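Local coordinates for protein DNA primase (PDB 2AU3) that synthesises short RNA primers on single-stranded DNA, which DNA polymerase extends during DNA replication, at residues R342-I345 with N346-G349; T35-P38 with F39-D42. One frame throughout, in Å; residues are numbered along the deposited sequence.

Contact 1 of 2, residues R342-I345 with N346-G349; sequences RRLI and NSSG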
loop_
_atom_site.group_PDB
_atom_site.type_symbol
_atom_site.label_atom_id
_atom_site.label_comp_id
_atom_site.label_asym_id
_atom_site.label_seq_id
_atom_site.Cartn_x
_atom_site.Cartn_y
_atom_site.Cartn_z
ATOM N N ARG A 342 -0.262 3.124 -20.397
ATOM C CA ARG A 342 0.550 1.908 -20.503
ATOM C C ARG A 342 1.584 2.060 -21.614
ATOM O O ARG A 342 2.780 1.745 -21.423
ATOM C CB ARG A 342 -0.329 0.695 -20.792
ATOM C CG ARG A 342 -0.925 0.014 -19.588
ATOM C CD ARG A 342 -1.394 -1.428 -19.851
ATOM N NE ARG A 342 -2.498 -1.776 -18.966
ATOM C CZ ARG A 342 -3.047 -2.987 -18.859
ATOM N NH1 ARG A 342 -2.587 -4.015 -19.574
ATOM N NH2 ARG A 342 -4.058 -3.174 -18.018
ATOM N N ARG A 343 1.138 2.571 -22.763
ATOM C CA ARG A 343 2.058 2.813 -23.856
ATOM C C ARG A 343 3.142 3.864 -23.527
ATOM O O ARG A 343 4.320 3.668 -23.861
ATOM C CB ARG A 343 1.297 3.149 -25.142
ATOM C CG ARG A 343 0.299 2.025 -25.574
ATOM C CD ARG A 343 0.972 0.711 -26.003
ATOM N NE ARG A 343 2.097 0.949 -26.922
ATOM C CZ ARG A 343 1.990 1.084 -28.245
ATOM N NH1 ARG A 343 0.806 1.000 -28.838
ATOM N NH2 ARG A 343 3.077 1.319 -28.979
ATOM N N LEU A 344 2.754 4.972 -22.891
ATOM C CA LEU A 344 3.724 6.006 -22.479
ATOM C C LEU A 344 4.819 5.387 -21.587
ATOM O O LEU A 344 6.033 5.642 -21.745
ATOM C CB LEU A 344 3.015 7.118 -21.702
ATOM C CG LEU A 344 3.933 8.313 -21.322
ATOM C CD1 LEU A 344 4.346 9.059 -22.590
ATOM C CD2 LEU A 344 3.238 9.262 -20.363
ATOM N N ILE A 345 4.364 4.587 -20.630
ATOM C CA ILE A 345 5.242 3.962 -19.677
ATOM C C ILE A 345 6.220 3.045 -20.424
ATOM O O ILE A 345 7.446 3.195 -20.297
ATOM C CB ILE A 345 4.404 3.220 -18.610
ATOM C CG1 ILE A 345 3.739 4.238 -17.676
ATOM C CG2 ILE A 345 5.278 2.210 -17.813
ATOM C CD1 ILE A 345 2.659 3.645 -16.751
ATOM N N ASN A 346 5.679 2.154 -21.253
ATOM C CA ASN A 346 6.510 1.298 -22.099
ATOM C C ASN A 346 7.512 1.999 -23.039
ATOM O O ASN A 346 8.667 1.539 -23.194
ATOM C CB ASN A 346 5.641 0.310 -22.883
ATOM C CG ASN A 346 6.474 -0.747 -23.613
ATOM O OD1 ASN A 346 6.965 -1.697 -22.996
ATOM N ND2 ASN A 346 6.644 -0.578 -24.933
ATOM N N SER A 347 7.084 3.109 -23.644
ATOM C CA SER A 347 7.913 3.883 -24.575
ATOM C C SER A 347 9.039 4.679 -23.891
ATOM O O SER A 347 9.923 5.224 -24.566
ATOM C CB SER A 347 7.039 4.848 -25.387
ATOM O OG SER A 347 6.766 6.053 -24.645
ATOM N N SER A 348 8.981 4.762 -22.561
ATOM C CA SER A 348 9.958 5.509 -21.774
ATOM C C SER A 348 11.329 4.813 -21.703
ATOM O O SER A 348 11.428 3.671 -21.264
ATOM C CB SER A 348 9.409 5.763 -20.369
ATOM O OG SER A 348 8.254 6.587 -20.418
ATOM N N GLY A 349 12.370 5.505 -22.156
ATOM C CA GLY A 349 13.725 4.951 -22.155
ATOM C C GLY A 349 14.390 4.893 -20.776
ATOM O O GLY A 349 14.055 5.673 -19.867
#

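Contact 2 of 2, residues T35-P38 with F39-D42; sequences TNCP and FHPD. With ZN (zinc ion), chain B.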
loop_
_atom_site.group_PDB
_atom_site.type_symbol
_atom_site.label_atom_id
_atom_site.label_comp_id
_atom_site.label_asym_id
_atom_site.label_seq_id
_atom_site.Cartn_x
_atom_site.Cartn_y
_atom_site.Cartn_z
ATOM N N THR A 35 -18.550 -18.775 -2.320
ATOM C CA THR A 35 -19.920 -18.973 -1.857
ATOM C C THR A 35 -20.565 -17.587 -1.770
ATOM O O THR A 35 -19.919 -16.581 -2.110
ATOM C CB THR A 35 -19.919 -19.713 -0.488
ATOM O OG1 THR A 35 -21.264 -20.020 -0.082
ATOM C CG2 THR A 35 -19.409 -18.819 0.617
ATOM N N ASN A 36 -21.838 -17.511 -1.384
ATOM C CA ASN A 36 -22.470 -16.196 -1.259
ATOM C C ASN A 36 -22.086 -15.630 0.086
ATOM O O ASN A 36 -22.034 -16.358 1.081
ATOM C CB ASN A 36 -24.002 -16.249 -1.384
ATOM C CG ASN A 36 -24.474 -16.962 -2.634
ATOM O OD1 ASN A 36 -24.621 -16.357 -3.696
ATOM N ND2 ASN A 36 -24.753 -18.247 -2.504
ATOM N N CYS A 37 -21.862 -14.326 0.131
ATOM C CA CYS A 37 -21.439 -13.686 1.372
ATOM C C CYS A 37 -22.559 -13.680 2.436
ATOM O O CYS A 37 -23.698 -13.339 2.133
ATOM C CB CYS A 37 -20.948 -12.269 1.091
ATOM S SG CYS A 37 -20.271 -11.430 2.536
ATOM N N PRO A 38 -22.228 -14.065 3.669
ATOM C CA PRO A 38 -23.209 -14.061 4.765
ATOM C C PRO A 38 -23.314 -12.693 5.456
ATOM O O PRO A 38 -24.127 -12.537 6.373
ATOM C CB PRO A 38 -22.625 -15.088 5.747
ATOM C CG PRO A 38 -21.119 -14.966 5.554
ATOM C CD PRO A 38 -20.902 -14.527 4.118
ATOM N N PHE A 39 -22.488 -11.732 5.037
ATOM C CA PHE A 39 -22.387 -10.449 5.734
ATOM C C PHE A 39 -22.989 -9.275 4.939
ATOM O O PHE A 39 -23.386 -8.261 5.522
ATOM C CB PHE A 39 -20.936 -10.154 6.128
ATOM C CG PHE A 39 -20.266 -11.276 6.878
ATOM C CD1 PHE A 39 -20.824 -11.775 8.048
ATOM C CD2 PHE A 39 -19.066 -11.832 6.414
ATOM C CE1 PHE A 39 -20.225 -12.825 8.738
ATOM C CE2 PHE A 39 -18.444 -12.874 7.115
ATOM C CZ PHE A 39 -19.029 -13.368 8.282
ATOM N N HIS A 40 -23.050 -9.428 3.618
ATOM C CA HIS A 40 -23.760 -8.492 2.748
ATOM C C HIS A 40 -24.600 -9.284 1.739
ATOM O O HIS A 40 -24.330 -10.455 1.496
ATOM C CB HIS A 40 -22.772 -7.540 2.053
ATOM C CG HIS A 40 -22.319 -8.010 0.693
ATOM N ND1 HIS A 40 -21.315 -8.939 0.521
ATOM C CD2 HIS A 40 -22.727 -7.662 -0.552
ATOM C CE1 HIS A 40 -21.139 -9.160 -0.769
ATOM N NE2 HIS A 40 -21.978 -8.394 -1.442
ATOM N N PRO A 41 -25.634 -8.674 1.169
ATOM C CA PRO A 41 -26.507 -9.405 0.254
ATOM C C PRO A 41 -26.283 -9.170 -1.237
ATOM O O PRO A 41 -26.885 -8.237 -1.779
ATOM C CB PRO A 41 -27.897 -8.882 0.642
ATOM C CG PRO A 41 -27.655 -7.471 1.190
ATOM C CD PRO A 41 -26.167 -7.329 1.478
ATOM N N ASP A 42 -25.478 -9.980 -1.923
ATOM C CA ASP A 42 -25.637 -9.997 -3.383
ATOM C C ASP A 42 -25.789 -11.303 -4.178
ATOM O O ASP A 42 -25.257 -12.373 -3.846
ATOM C CB ASP A 42 -24.935 -8.839 -4.144
ATOM C CG ASP A 42 -23.420 -8.887 -4.100
ATOM O OD1 ASP A 42 -22.855 -9.822 -3.473
ATOM O OD2 ASP A 42 -22.731 -7.997 -4.667
HETATM ZN ZN ZN B . -19.671 -9.511 1.488
#

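Contact 1 of 2, residues R342-I345 with N346-G349
The hydroxymethyl group of Ser-348 packs against the oxygen of the Leu-344 carbonyl, where Ser-348 OG donates to Leu-344 O at 2.8 Å. Ser-347 reaches the same acceptor from the opposite face of the carbonyl plane, its OG 3.0 Å from Leu-344 O, so that two side-chain hydroxyls grip one oxygen of the last helical turn. The Ser-347 bond is the more bent at the acceptor: its C=O...OG angle is 113°, against 142° for Ser-348. Holding Ser-347 OG between its own backbone N and carbonyl carbon (chi1 82°) folds the hydroxyl back against the turn. This is the C-terminal part of helix 338-347, where the backbone bonding changes from i to i+4 to i to i+3. Asn-346 N still meets Arg-342 O at 2.9 Å and Ser-347 N meets Arg-343 O at 2.8 Å, both with the longer spacing; Ser-348 N then bonds three residues back, to Ile-345 O at 3.2 Å, approaching from above the carbonyl plane. Leu-344, Ile-345 and Ser-348 turn side chains onto Val-321 of strand 317-321, an outer strand of the Toprim sheet, while the side-chain ends of Arg-342 and Asn-346 lead away from the contact.

Contact 2 of 2, residues T35-P38 with F39-D42
Cys-37 SG is gripped by a metal and two backbone amides: it binds the zinc ion at 2.3 Å and accepts from Phe-39 N, with Phe-39 N to Cys-37 SG 3.4 Å and an N-H...S angle of 158°. A weak bond from His-40 N to the same sulfur is longer, 3.6 Å. The Cys-37 torsion explains this convergence, since SG stands anti to its own backbone N (chi1 -175°) and beside the carbonyl carbon, within the curve of the chain that follows. Such N-H...S bonds would probably ease the negative charge of a metal-bound thiolate. His-40 closes the turn by giving ND1 to the zinc ion at 2.0 Å, its ring presenting an edge to the cysteine sulfur. This is one half of the site in a CHC2-type zinc ribbon, and the turn resembles a zinc knuckle; Cys-58 and Cys-61 complete the coordination. On the far side of the imidazole, His-40 NE2 makes a weak, strongly bent bond to Asp-42 OD1 at 2.6 Å, a second-shell contact that may help to fix the ring's rotation. Outside the metal shell, Pro-38 CG sits over the centre of the Phe-39 ring in a CH-pi contact, 3.6 Å from the ring centroid and 7° off its normal. Phe-47 of strand 47-50 touches the side chains of Cys-37, Pro-38 and Phe-39.

How the contacts relate
Both are local contacts at the surface of the primase, one at the end of a helix and one in a metal-binding loop, and they sit in different domains, with centres about 41 Å apart and nearest atoms about 23 Å apart. Contact 2 lies in the loop joining strands 32-35 and 47-50 of the zinc ribbon; contact 1 belongs to a helix packed beside the Toprim sheet, and among the residues that touch, only contact 1 has a buried one, Ile-345. In 346-349 two serine hydroxyls converge on a carbonyl oxygen near the helix end, whereas in 35-42 the backbone amides are donors to a sulfur already committed to metal. The two share no element of structure.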